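Local coordinates for protein aminoglycoside N(3)-acetyltransferase (Enterobacter cloacae, PDB 6NP3) that catalyses transfer of an acetyl group from acetyl-CoA to the 3-amino group of 2-deoxystreptamine aminoglycosides, probably conferring resistance to gentamicin and related antibiotics, at residues Arg30-Leu35 with Leu158-Gly163; Val60-Ser65 with Ser188-Arg193; Pro109-Ser114 with Ser120-Gly125. All coordinates share one frame; numbering follows the deposited sequence.

Following the chain from the N terminus shows how far-apart segments are gathered into one fold. Residues 30-35, on the short helix 29-32, meet 158-163 at the end of strand 156-160, and interaction 1 closes that long loop. Before it closes, 60-65 has left strand 55-59; its partner, 188-193, arrives only afterwards and closes a loop of 122 residues, so interactions 1 and 2 cross. Interaction 3, between 109-114 and 120-125, closes the five-residue connection of a local hairpin and lies within both larger loops. Interactions 1 and 3 belong to different parts of one mixed sheet; interaction 2 links it to the two-stranded one. Interactions 2 and 3 touch through Ser61 and Arg113.

Interaction 1: residues Arg30-Leu35 with Leu158-Gly163; sequences RAVGPL and LSIGAG
The first torsions of Val32 (chi1 170°) and Ile160 (chi1 -63°) turn one methyl of each side chain into the gap between a helix end and a strand end. In Val32 the CG2 branch stands opposite the carbonyl carbon and next to the backbone N; in Ile160 it is the CG2 branch that lies opposite the backbone N, while CG1 stands opposite the carbonyl carbon. The two methyls meet at 3.5 Å, Val32 CG2 to Ile160 CG2, closer than carbons usually approach, and the side chains cross at a slant. No hydrogen bond spans the two segments, so this tight apolar touch and one looser contact make up the joint. The second contact brings Ala31 CB to within 4.2 Å of Gly161 CA. Here the strand has just ended and the chain bends away with a positive phi of 68°, presenting a bare alpha carbon to the alanine methyl; the backbones come to 5.6 Å between Ala31 CA and Gly161 CA.

Strand 244-250 backs the contact, since Ala244 touches both Ala31 and Ile160, and Val27 packs on Val32. In alpha/beta folds, binding residues commonly gather at the carboxyl ends of parallel strands, and this is a case in point. Strands 22-27 and 156-160 run parallel as neighbours in the mixed sheet; the carboxyl end of strand 156-160 meets the short helix 29-32 that follows strand 22-27, at the run His26-Arg30, which binds CoA and acetyl-CoA in other crystals of this enzyme, though neither ligand is bound here.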
ATOM      1  N   ARG A  30      -1.731  16.841  -4.285  1.00 25.89           N
ATOM      2  CA  ARG A  30      -2.381  18.146  -4.167  1.00 30.03           C
ATOM      3  C   ARG A  30      -1.929  18.868  -2.903  1.00 26.33           C
ATOM      4  O   ARG A  30      -1.734  20.091  -2.910  1.00 27.72           O
ATOM      5  CB  ARG A  30      -3.904  17.960  -4.173  1.00 40.20           C
ATOM      6  CG  ARG A  30      -4.711  19.226  -4.478  1.00 50.86           C
ATOM      7  CD  ARG A  30      -6.205  18.958  -4.708  1.00 58.80           C
ATOM      8  NE  ARG A  30      -6.517  17.578  -5.081  1.00 67.38           N
ATOM      9  CZ  ARG A  30      -6.436  17.085  -6.314  1.00 70.52           C
ATOM     10  NH1 ARG A  30      -6.042  17.851  -7.322  1.00 72.08           N
ATOM     11  NH2 ARG A  30      -6.743  15.814  -6.533  1.00 72.04           N
ATOM     12  N   ALA A  31      -1.751  18.130  -1.809  1.00 23.69           N
ATOM     13  CA  ALA A  31      -1.295  18.751  -0.576  1.00 22.89           C
ATOM     14  C   ALA A  31       0.174  19.150  -0.663  1.00 22.45           C
ATOM     15  O   ALA A  31       0.580  20.160  -0.077  1.00 22.62           O
ATOM     16  CB  ALA A  31      -1.469  17.789   0.592  1.00 24.19           C
ATOM     17  N   VAL A  32       0.979  18.380  -1.397  1.00 21.05           N
ATOM     18  CA  VAL A  32       2.401  18.691  -1.520  1.00 20.40           C
ATOM     19  C   VAL A  32       2.608  20.011  -2.252  1.00 21.65           C
ATOM     20  O   VAL A  32       3.470  20.819  -1.877  1.00 22.41           O
ATOM     21  CB  VAL A  32       3.137  17.530  -2.213  1.00 19.91           C
ATOM     22  CG1 VAL A  32       4.558  17.934  -2.577  1.00 20.63           C
ATOM     23  CG2 VAL A  32       3.127  16.292  -1.328  1.00 18.62           C
ATOM     24  N   GLY A  33       1.849  20.241  -3.318  1.00 22.82           N
ATOM     25  CA  GLY A  33       1.994  21.449  -4.098  1.00 23.60           C
ATOM     26  C   GLY A  33       2.987  21.303  -5.229  1.00 24.79           C
ATOM     27  O   GLY A  33       3.603  20.250  -5.425  1.00 23.67           O
ATOM     28  N   PRO A  34       3.172  22.381  -5.986  1.00 26.13           N
ATOM     29  CA  PRO A  34       4.025  22.309  -7.179  1.00 25.52           C
ATOM     30  C   PRO A  34       5.427  21.822  -6.865  1.00 24.96           C
ATOM     31  O   PRO A  34       6.049  22.226  -5.878  1.00 25.34           O
ATOM     32  CB  PRO A  34       4.042  23.755  -7.692  1.00 28.64           C
ATOM     33  CG  PRO A  34       2.783  24.359  -7.175  1.00 28.32           C
ATOM     34  CD  PRO A  34       2.494  23.684  -5.853  1.00 28.15           C
ATOM     35  N   LEU A  35       5.920  20.959  -7.740  1.00 24.88           N
ATOM     36  CA  LEU A  35       7.246  20.378  -7.635  1.00 24.75           C
ATOM     37  C   LEU A  35       8.070  20.766  -8.856  1.00 24.80           C
ATOM     38  O   LEU A  35       7.550  20.866  -9.972  1.00 25.68           O
ATOM     39  CB  LEU A  35       7.137  18.858  -7.550  1.00 24.30           C
ATOM     40  CG  LEU A  35       6.394  18.343  -6.321  1.00 24.42           C
ATOM     41  CD1 LEU A  35       6.152  16.843  -6.445  1.00 25.80           C
ATOM     42  CD2 LEU A  35       7.163  18.674  -5.053  1.00 25.46           C
ATOM     43  N   LEU A 158       5.161   6.528   5.749  1.00 12.30           N
ATOM     44  CA  LEU A 158       5.391   7.958   5.530  1.00 12.43           C
ATOM     45  C   LEU A 158       4.141   8.531   4.874  1.00 12.39           C
ATOM     46  O   LEU A 158       3.891   8.324   3.690  1.00 13.65           O
ATOM     47  CB  LEU A 158       6.615   8.140   4.644  1.00 13.52           C
ATOM     48  CG  LEU A 158       6.878   9.546   4.119  1.00 15.24           C
ATOM     49  CD1 LEU A 158       7.001  10.542   5.244  1.00 16.00           C
ATOM     50  CD2 LEU A 158       8.135   9.541   3.256  1.00 16.76           C
ATOM     51  N   SER A 159       3.333   9.197   5.672  1.00 13.49           N
ATOM     52  CA  SER A 159       2.082   9.765   5.208  1.00 14.59           C
ATOM     53  C   SER A 159       2.331  11.234   4.902  1.00 14.38           C
ATOM     54  O   SER A 159       2.655  12.011   5.802  1.00 16.68           O
ATOM     55  CB  SER A 159       0.993   9.632   6.269  1.00 16.64           C
ATOM     56  OG  SER A 159      -0.193  10.317   5.866  1.00 18.44           O
ATOM     57  N   ILE A 160       2.183  11.596   3.634  1.00 14.53           N
ATOM     58  CA  ILE A 160       2.460  12.946   3.162  1.00 14.97           C
ATOM     59  C   ILE A 160       1.133  13.539   2.719  1.00 15.16           C
ATOM     60  O   ILE A 160       0.721  13.389   1.565  1.00 16.40           O
ATOM     61  CB  ILE A 160       3.510  12.940   2.035  1.00 15.25           C
ATOM     62  CG1 ILE A 160       4.826  12.399   2.569  1.00 16.46           C
ATOM     63  CG2 ILE A 160       3.678  14.332   1.461  1.00 17.10           C
ATOM     64  CD1 ILE A 160       5.863  12.122   1.484  1.00 16.90           C
ATOM     65  N   GLY A 161       0.481  14.224   3.650  1.00 16.76           N
ATOM     66  CA  GLY A 161      -0.822  14.806   3.434  1.00 18.05           C
ATOM     67  C   GLY A 161      -1.956  13.823   3.263  1.00 18.43           C
ATOM     68  O   GLY A 161      -3.064  14.234   2.900  1.00 20.56           O
ATOM     69  N   ALA A 162      -1.720  12.536   3.479  1.00 17.98           N
ATOM     70  CA  ALA A 162      -2.755  11.520   3.334  1.00 19.62           C
ATOM     71  C   ALA A 162      -3.523  11.345   4.634  1.00 19.94           C
ATOM     72  O   ALA A 162      -3.009  11.593   5.721  1.00 21.12           O
ATOM     73  CB  ALA A 162      -2.110  10.196   2.938  1.00 19.77           C
ATOM     74  N   GLY A 163      -4.767  10.905   4.508  1.00 21.10           N
ATOM     75  CA  GLY A 163      -5.631  10.757   5.658  1.00 21.76           C
ATOM     76  C   GLY A 163      -5.419   9.438   6.364  1.00 20.84           C
ATOM     77  O   GLY A 163      -4.706   8.539   5.889  1.00 20.33           O
TER

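Interaction 2: residues Val60-Ser65 with Ser188-Arg193; sequences VSWRDS and SMPLLR
Trp62 and Pro190 supply the apolar part of this buried contact, which shows how a loop can lean on a strand without a single hydrogen bond passing between them. The proline comes to the rim of the indole, near the ring plane, and not over a face: Pro190 CD lies 4.1 Å from Trp62 CZ3, and Pro190 CG is equally far from Trp62 CH2. With chi1 at 178° the indole extends away from its own backbone N, carrying the six-membered ring out to the strand. One indole face is covered by the loop itself, with Asp64 C 3.7 Å above the plane and Ser65 N on the same face, displaced toward the rim. A type I turn from Trp62 to Ser65, closed by Ser65 N to Trp62 O, folds the chain back in this way.

The second contact is a van der Waals touch between a methyl and a hydroxyl oxygen. Met189 is bent at chi2 and chi3, and its methyl reaches Ser65, CE to OG, at 3.4 Å. The hydroxyl has its polar partner in Asp118, a residue of the gentamicin pocket, so the methionine end packs against an oxygen already engaged. The bound drug is about 4 Å from the Ser65 side chain.

Within the turn, Arg63 grips the Asp64 carboxylate side-on in a salt bridge, with Arg63 NH2 to Asp64 OD2 at 2.8 Å and NE serving OD1.

Around this joint, Phe87 meets the Trp62 ring edge-to-face, Pro117 touches both Trp62 and Leu191, and Trp199 of strand 196-205 touches Pro190, while Ser188 N is hydrogen-bonded to Thr70 OG1 of helix 67-70; the loop leading from strand 55-59 to that helix is set against the two-stranded sheet.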
ATOM      1  N   VAL A  60       0.710  -0.186  -5.175  1.00 11.91           N
ATOM      2  CA  VAL A  60       0.412   0.457  -6.451  1.00 12.13           C
ATOM      3  C   VAL A  60      -0.806  -0.128  -7.159  1.00 12.17           C
ATOM      4  O   VAL A  60      -1.437   0.560  -7.969  1.00 12.87           O
ATOM      5  CB  VAL A  60       1.627   0.505  -7.400  1.00 13.06           C
ATOM      6  CG1 VAL A  60       2.837   1.126  -6.691  1.00 13.92           C
ATOM      7  CG2 VAL A  60       2.011  -0.868  -7.931  1.00 13.53           C
ATOM      8  N   SER A  61      -1.139  -1.380  -6.874  1.00 12.05           N
ATOM      9  CA  SER A  61      -2.275  -2.069  -7.515  1.00 12.08           C
ATOM     10  C   SER A  61      -2.140  -1.974  -9.040  1.00 12.09           C
ATOM     11  O   SER A  61      -1.031  -2.015  -9.584  1.00 13.15           O
ATOM     12  CB  SER A  61      -3.551  -1.521  -6.922  1.00 12.73           C
ATOM     13  OG  SER A  61      -4.707  -2.200  -7.385  1.00 12.69           O
ATOM     14  N   TRP A  62      -3.277  -1.895  -9.730  1.00 12.59           N
ATOM     15  CA  TRP A  62      -3.340  -2.028 -11.183  1.00 12.71           C
ATOM     16  C   TRP A  62      -4.550  -1.235 -11.654  1.00 13.47           C
ATOM     17  O   TRP A  62      -5.675  -1.478 -11.194  1.00 14.20           O
ATOM     18  CB  TRP A  62      -3.508  -3.495 -11.546  1.00 14.00           C
ATOM     19  CG  TRP A  62      -3.634  -3.819 -13.011  1.00 13.96           C
ATOM     20  CD1 TRP A  62      -3.227  -3.070 -14.077  1.00 14.85           C
ATOM     21  CD2 TRP A  62      -4.175  -5.007 -13.548  1.00 14.19           C
ATOM     22  NE1 TRP A  62      -3.496  -3.725 -15.251  1.00 15.88           N
ATOM     23  CE2 TRP A  62      -4.052  -4.932 -14.951  1.00 15.32           C
ATOM     24  CE3 TRP A  62      -4.715  -6.148 -12.981  1.00 14.75           C
ATOM     25  CZ2 TRP A  62      -4.512  -5.924 -15.791  1.00 16.09           C
ATOM     26  CZ3 TRP A  62      -5.155  -7.146 -13.819  1.00 15.26           C
ATOM     27  CH2 TRP A  62      -5.046  -7.030 -15.210  1.00 15.91           C
ATOM     28  N   ARG A  63      -4.313  -0.315 -12.595  1.00 14.30           N
ATOM     29  CA  ARG A  63      -5.378   0.485 -13.204  1.00 15.33           C
ATOM     30  C   ARG A  63      -6.541  -0.370 -13.680  1.00 15.94           C
ATOM     31  O   ARG A  63      -7.707   0.001 -13.506  1.00 17.73           O
ATOM     32  CB  ARG A  63      -4.792   1.253 -14.387  1.00 16.25           C
ATOM     33  CG  ARG A  63      -5.759   2.203 -15.071  1.00 18.45           C
ATOM     34  CD  ARG A  63      -5.171   2.692 -16.385  1.00 19.59           C
ATOM     35  NE  ARG A  63      -5.330   1.698 -17.441  1.00 21.39           N
ATOM     36  CZ  ARG A  63      -4.930   1.870 -18.696  1.00 21.78           C
ATOM     37  NH1 ARG A  63      -4.321   2.987 -19.052  1.00 23.45           N
ATOM     38  NH2 ARG A  63      -5.124   0.915 -19.590  1.00 22.62           N
ATOM     39  N   ASP A  64      -6.240  -1.528 -14.250  1.00 15.30           N
ATOM     40  CA  ASP A  64      -7.244  -2.356 -14.911  1.00 16.34           C
ATOM     41  C   ASP A  64      -7.541  -3.634 -14.129  1.00 15.27           C
ATOM     42  O   ASP A  64      -7.996  -4.629 -14.691  1.00 16.97           O
ATOM     43  CB  ASP A  64      -6.833  -2.646 -16.357  1.00 18.60           C
ATOM     44  CG  ASP A  64      -6.616  -1.377 -17.165  1.00 21.68           C
ATOM     45  OD1 ASP A  64      -7.425  -0.452 -17.019  1.00 23.67           O
ATOM     46  OD2 ASP A  64      -5.631  -1.307 -17.920  1.00 24.81           O
ATOM     47  N   SER A  65      -7.399  -3.599 -12.822  1.00 14.76           N
ATOM     48  CA  SER A  65      -7.764  -4.766 -12.047  1.00 15.14           C
ATOM     49  C   SER A  65      -9.260  -5.047 -12.209  1.00 15.43           C
ATOM     50  O   SER A  65     -10.077  -4.153 -11.965  1.00 16.73           O
ATOM     51  CB  SER A  65      -7.470  -4.488 -10.584  1.00 16.76           C
ATOM     52  OG  SER A  65      -7.998  -5.552  -9.830  1.00 17.22           O
ATOM     53  N   SER A 188     -11.520 -12.782  -9.080  1.00 14.32           N
ATOM     54  CA  SER A 188     -10.689 -13.480 -10.040  1.00 14.65           C
ATOM     55  C   SER A 188      -9.747 -12.502 -10.705  1.00 14.23           C
ATOM     56  O   SER A 188     -10.146 -11.389 -11.056  1.00 15.14           O
ATOM     57  CB  SER A 188     -11.554 -14.127 -11.124  1.00 16.69           C
ATOM     58  OG  SER A 188     -12.457 -15.068 -10.563  1.00 17.39           O
ATOM     59  N   MET A 189      -8.513 -12.941 -10.886  1.00 14.61           N
ATOM     60  CA  MET A 189      -7.513 -12.138 -11.559  1.00 15.14           C
ATOM     61  C   MET A 189      -6.866 -12.937 -12.677  1.00 15.64           C
ATOM     62  O   MET A 189      -6.611 -14.136 -12.527  1.00 15.59           O
ATOM     63  CB  MET A 189      -6.417 -11.703 -10.573  1.00 15.37           C
ATOM     64  CG  MET A 189      -6.904 -10.777  -9.461  1.00 14.97           C
ATOM     65  SD  MET A 189      -7.223  -9.113 -10.089  1.00 15.49           S
ATOM     66  CE  MET A 189      -8.864  -8.786  -9.373  1.00 16.06           C
ATOM     67  N   PRO A 190      -6.511 -12.273 -13.777  1.00 16.02           N
ATOM     68  CA  PRO A 190      -5.824 -12.956 -14.882  1.00 16.79           C
ATOM     69  C   PRO A 190      -4.321 -12.784 -14.754  1.00 18.62           C
ATOM     70  O   PRO A 190      -3.809 -11.654 -14.804  1.00 18.73           O
ATOM     71  CB  PRO A 190      -6.391 -12.239 -16.114  1.00 16.89           C
ATOM     72  CG  PRO A 190      -6.629 -10.835 -15.645  1.00 18.11           C
ATOM     73  CD  PRO A 190      -6.873 -10.891 -14.127  1.00 17.41           C
ATOM     74  N   LEU A 191      -3.619 -13.889 -14.513  1.00 20.69           N
ATOM     75  CA  LEU A 191      -2.177 -13.869 -14.295  1.00 22.03           C
ATOM     76  C   LEU A 191      -1.462 -14.378 -15.540  1.00 22.00           C
ATOM     77  O   LEU A 191      -2.054 -15.056 -16.383  1.00 22.63           O
ATOM     78  CB  LEU A 191      -1.789 -14.777 -13.125  1.00 25.97           C
ATOM     79  CG  LEU A 191      -2.476 -14.628 -11.782  1.00 29.47           C
ATOM     80  CD1 LEU A 191      -1.849 -15.578 -10.763  1.00 31.01           C
ATOM     81  CD2 LEU A 191      -2.394 -13.210 -11.298  1.00 31.16           C
ATOM     82  N   LEU A 192      -0.167 -14.082 -15.629  1.00 22.56           N
ATOM     83  CA  LEU A 192       0.705 -14.702 -16.622  1.00 25.30           C
ATOM     84  C   LEU A 192       1.452 -15.848 -15.953  1.00 28.54           C
ATOM     85  O   LEU A 192       2.068 -15.661 -14.899  1.00 28.79           O
ATOM     86  CB  LEU A 192       1.717 -13.707 -17.193  1.00 26.35           C
ATOM     87  CG  LEU A 192       1.185 -12.718 -18.225  1.00 27.66           C
ATOM     88  CD1 LEU A 192       2.277 -11.718 -18.574  1.00 28.87           C
ATOM     89  CD2 LEU A 192       0.670 -13.428 -19.461  1.00 27.92           C
ATOM     90  N   ARG A 193       1.378 -17.031 -16.554  1.00 33.17           N
ATOM     91  CA  ARG A 193       2.112 -18.202 -16.088  1.00 38.26           C
ATOM     92  C   ARG A 193       2.748 -18.850 -17.311  1.00 41.36           C
ATOM     93  O   ARG A 193       2.046 -19.404 -18.165  1.00 40.03           O
ATOM     94  CB  ARG A 193       1.179 -19.161 -15.349  1.00 40.23           C
ATOM     95  CG  ARG A 193       0.846 -18.667 -13.936  1.00 42.63           C
ATOM     96  CD  ARG A 193      -0.094 -19.595 -13.170  1.00 44.81           C
ATOM     97  NE  ARG A 193      -0.339 -19.100 -11.815  1.00 46.49           N
ATOM     98  CZ  ARG A 193      -1.226 -19.619 -10.975  1.00 47.32           C
ATOM     99  NH1 ARG A 193      -1.971 -20.648 -11.340  1.00 47.52           N
ATOM    100  NH2 ARG A 193      -1.373 -19.104  -9.763  1.00 47.87           N
TER

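Interaction 3: residues Pro109-Ser114 with Ser120-Gly125; sequences PGCRRS and SMAAIG. Unlike the reference sequence in segment 109-114: Ser114 (reference Thr).
Arg112 and Ala123 form the hydrogen-bonded antiparallel pair at the centre of this contact: Arg112 N reaches Ala123 O at 2.8 Å and 171°, and Ala123 N returns a bond to Arg112 O at 2.9 Å. A further backbone bond, Ser114 N to Met121 O at 2.7 Å, continues the ladder. Between these lies the non-hydrogen-bonded pair Arg113 and Ala122, where a CA-H...O contact brings Ala122 CA to 3.2 Å from Arg112 O. At the open end of the ladder, one water joins Gly110 O to Gly125 N.

The result is a beta hairpin, and it illustrates how a sheet is finished at its margin: strand 112-113 is outermost, while strand 121-124 pairs on its other side with strand 55-59. Ala123 and the start of the Arg112 side chain lie on the face covered by helix 128-132.

Side-chain hydrogen bonds tie the end near the connecting loop. Ser120 OG accepts from Arg113 NE at 2.9 Å, the partner standing 27° out of the guanidinium plane, and donates to Ser114 O at 3.1 Å. Arg113 is held at its other nitrogens by Ala92 O and Ser61 O, which fixes the rotation of its guanidinium. In the conformer described, Ser114 OG sits between its own backbone N and carbonyl carbon (chi1 82°), accepts a hydrogen bond from Met121 N at 2.8 Å and has a further partner in His135 ND1; both serines' neighbours aside, Ser114 and Met121 each adopt a second conformer, so this bond is less certain.

Apolar contacts come from Cys111. Its sulfur lies against Ala122, with SG to CB at 3.7 Å, and also touches CG1 of Ile124, whose side chain in turn packs on Ile105 of helix 101-106.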
ATOM      1  N   PRO A 109      13.594   3.031 -12.827  1.00 19.95           N
ATOM      2  CA  PRO A 109      14.485   1.944 -13.244  1.00 20.32           C
ATOM      3  C   PRO A 109      14.909   1.076 -12.068  1.00 18.98           C
ATOM      4  O   PRO A 109      15.324   1.564 -11.024  1.00 21.04           O
ATOM      5  CB  PRO A 109      15.674   2.679 -13.871  1.00 22.57           C
ATOM      6  CG  PRO A 109      15.128   4.006 -14.265  1.00 23.69           C
ATOM      7  CD  PRO A 109      14.108   4.353 -13.214  1.00 21.56           C
ATOM      8  N   GLY A 110      14.794  -0.224 -12.254  1.00 19.18           N
ATOM      9  CA  GLY A 110      15.124  -1.177 -11.225  1.00 18.43           C
ATOM     10  C   GLY A 110      14.009  -1.497 -10.248  1.00 17.16           C
ATOM     11  O   GLY A 110      14.204  -2.372  -9.398  1.00 16.99           O
ATOM     12  N   CYS A 111      12.878  -0.788 -10.308  1.00 16.24           N
ATOM     13  CA  CYS A 111      11.754  -1.103  -9.437  1.00 14.91           C
ATOM     14  C   CYS A 111      11.334  -2.543  -9.682  1.00 15.39           C
ATOM     15  O   CYS A 111      11.282  -3.008 -10.825  1.00 18.11           O
ATOM     16  CB  CYS A 111      10.590  -0.151  -9.715  1.00 14.94           C
ATOM     17  SG  CYS A 111       9.289  -0.266  -8.557  1.00 15.33           S
ATOM     18  N   ARG A 112      11.036  -3.257  -8.606  1.00 14.51           N
ATOM     19  CA  ARG A 112      10.458  -4.578  -8.708  1.00 15.35           C
ATOM     20  C   ARG A 112       8.969  -4.503  -8.395  1.00 15.05           C
ATOM     21  O   ARG A 112       8.509  -3.621  -7.664  1.00 15.71           O
ATOM     22  CB  ARG A 112      11.154  -5.525  -7.739  1.00 18.08           C
ATOM     23  CG  ARG A 112      12.643  -5.617  -7.946  1.00 25.40           C
ATOM     24  CD  ARG A 112      13.029  -6.165  -9.309  1.00 32.21           C
ATOM     25  NE  ARG A 112      14.432  -6.557  -9.260  1.00 39.36           N
ATOM     26  CZ  ARG A 112      14.856  -7.802  -9.067  1.00 44.96           C
ATOM     27  NH1 ARG A 112      13.990  -8.799  -8.946  1.00 46.02           N
ATOM     28  NH2 ARG A 112      16.155  -8.053  -9.019  1.00 46.41           N
ATOM     29  N   ARG A 113       8.212  -5.452  -8.937  1.00 15.54           N
ATOM     30  CA  ARG A 113       6.755  -5.419  -8.848  1.00 16.02           C
ATOM     31  C   ARG A 113       6.217  -6.764  -8.394  1.00 15.12           C
ATOM     32  O   ARG A 113       6.623  -7.800  -8.929  1.00 16.39           O
ATOM     33  CB  ARG A 113       6.156  -5.078 -10.223  1.00 18.26           C
ATOM     34  CG  ARG A 113       4.630  -5.038 -10.328  1.00 20.52           C
ATOM     35  CD  ARG A 113       4.175  -3.636 -10.251  1.00 20.88           C
ATOM     36  NE  ARG A 113       2.764  -3.318 -10.458  1.00 17.24           N
ATOM     37  CZ  ARG A 113       2.245  -2.829 -11.579  1.00 16.02           C
ATOM     38  NH1 ARG A 113       2.984  -2.692 -12.691  1.00 17.43           N
ATOM     39  NH2 ARG A 113       0.960  -2.458 -11.564  1.00 14.43           N
ATOM     40  N   SER A 114       5.281  -6.757  -7.444  1.00 13.06           N
ATOM     41  CA  SER A 114       4.738  -8.016  -6.961  0.95 12.54           C
ATOM     42  C   SER A 114       3.678  -8.561  -7.915  1.00 12.93           C
ATOM     43  O   SER A 114       3.056  -7.833  -8.688  1.00 13.66           O
ATOM     44  CB  SER A 114       4.208  -7.888  -5.541  0.95 12.36           C
ATOM     45  OG  SER A 114       2.899  -7.334  -5.517  0.95 11.47           O
ATOM     46  N   SER A 120      -1.041  -5.309  -5.952  1.00 11.50           N
ATOM     47  CA  SER A 120       0.337  -5.257  -6.386  1.00 11.54           C
ATOM     48  C   SER A 120       1.143  -4.196  -5.655  1.00 11.24           C
ATOM     49  O   SER A 120       0.715  -3.057  -5.491  1.00 11.63           O
ATOM     50  CB  SER A 120       0.392  -4.994  -7.882  1.00 11.75           C
ATOM     51  OG  SER A 120       1.718  -5.096  -8.388  1.00 12.87           O
ATOM     52  N   MET A 121       2.362  -4.583  -5.289  0.53 11.36           N
ATOM     53  CA  MET A 121       3.293  -3.744  -4.550  0.53 11.34           C
ATOM     54  C   MET A 121       4.568  -3.528  -5.358  0.53 12.11           C
ATOM     55  O   MET A 121       5.096  -4.470  -5.960  0.53 13.05           O
ATOM     56  CB  MET A 121       3.680  -4.445  -3.240  0.53 11.83           C
ATOM     57  CG  MET A 121       2.529  -4.784  -2.323  0.53 12.10           C
ATOM     58  SD  MET A 121       1.990  -3.382  -1.370  0.53 12.57           S
ATOM     59  CE  MET A 121       0.447  -4.010  -0.729  0.53 12.36           C
ATOM     60  N   ALA A 122       5.100  -2.307  -5.301  1.00 11.47           N
ATOM     61  CA  ALA A 122       6.315  -1.939  -6.010  1.00 11.67           C
ATOM     62  C   ALA A 122       7.390  -1.643  -4.981  1.00 11.87           C
ATOM     63  O   ALA A 122       7.104  -1.024  -3.962  1.00 12.45           O
ATOM     64  CB  ALA A 122       6.059  -0.702  -6.860  1.00 13.46           C
ATOM     65  N   ALA A 123       8.622  -2.084  -5.249  1.00 11.81           N
ATOM     66  CA  ALA A 123       9.713  -1.820  -4.337  1.00 11.84           C
ATOM     67  C   ALA A 123      10.967  -1.407  -5.074  1.00 12.03           C
ATOM     68  O   ALA A 123      11.326  -1.988  -6.107  1.00 12.41           O
ATOM     69  CB  ALA A 123      10.056  -3.037  -3.484  1.00 13.21           C
ATOM     70  N   ILE A 124      11.667  -0.456  -4.471  1.00 11.61           N
ATOM     71  CA  ILE A 124      12.944   0.048  -4.964  1.00 12.29           C
ATOM     72  C   ILE A 124      13.954  -0.105  -3.836  1.00 12.16           C
ATOM     73  O   ILE A 124      13.699   0.341  -2.710  1.00 12.73           O
ATOM     74  CB  ILE A 124      12.844   1.533  -5.358  1.00 13.58           C
ATOM     75  CG1 ILE A 124      11.883   1.716  -6.530  1.00 14.06           C
ATOM     76  CG2 ILE A 124      14.213   2.081  -5.739  1.00 15.46           C
ATOM     77  CD1 ILE A 124      11.391   3.090  -6.735  1.00 14.80           C
ATOM     78  N   GLY A 125      15.112  -0.681  -4.138  1.00 12.34           N
ATOM     79  CA  GLY A 125      16.215  -0.758  -3.205  1.00 12.33           C
ATOM     80  C   GLY A 125      16.803  -2.147  -3.150  1.00 12.01           C
ATOM     81  O   GLY A 125      16.317  -3.078  -3.808  1.00 12.52           O
TER
HETATM   82  O   HOH W   1      15.438  -1.618  -6.922  1.00 23.98           O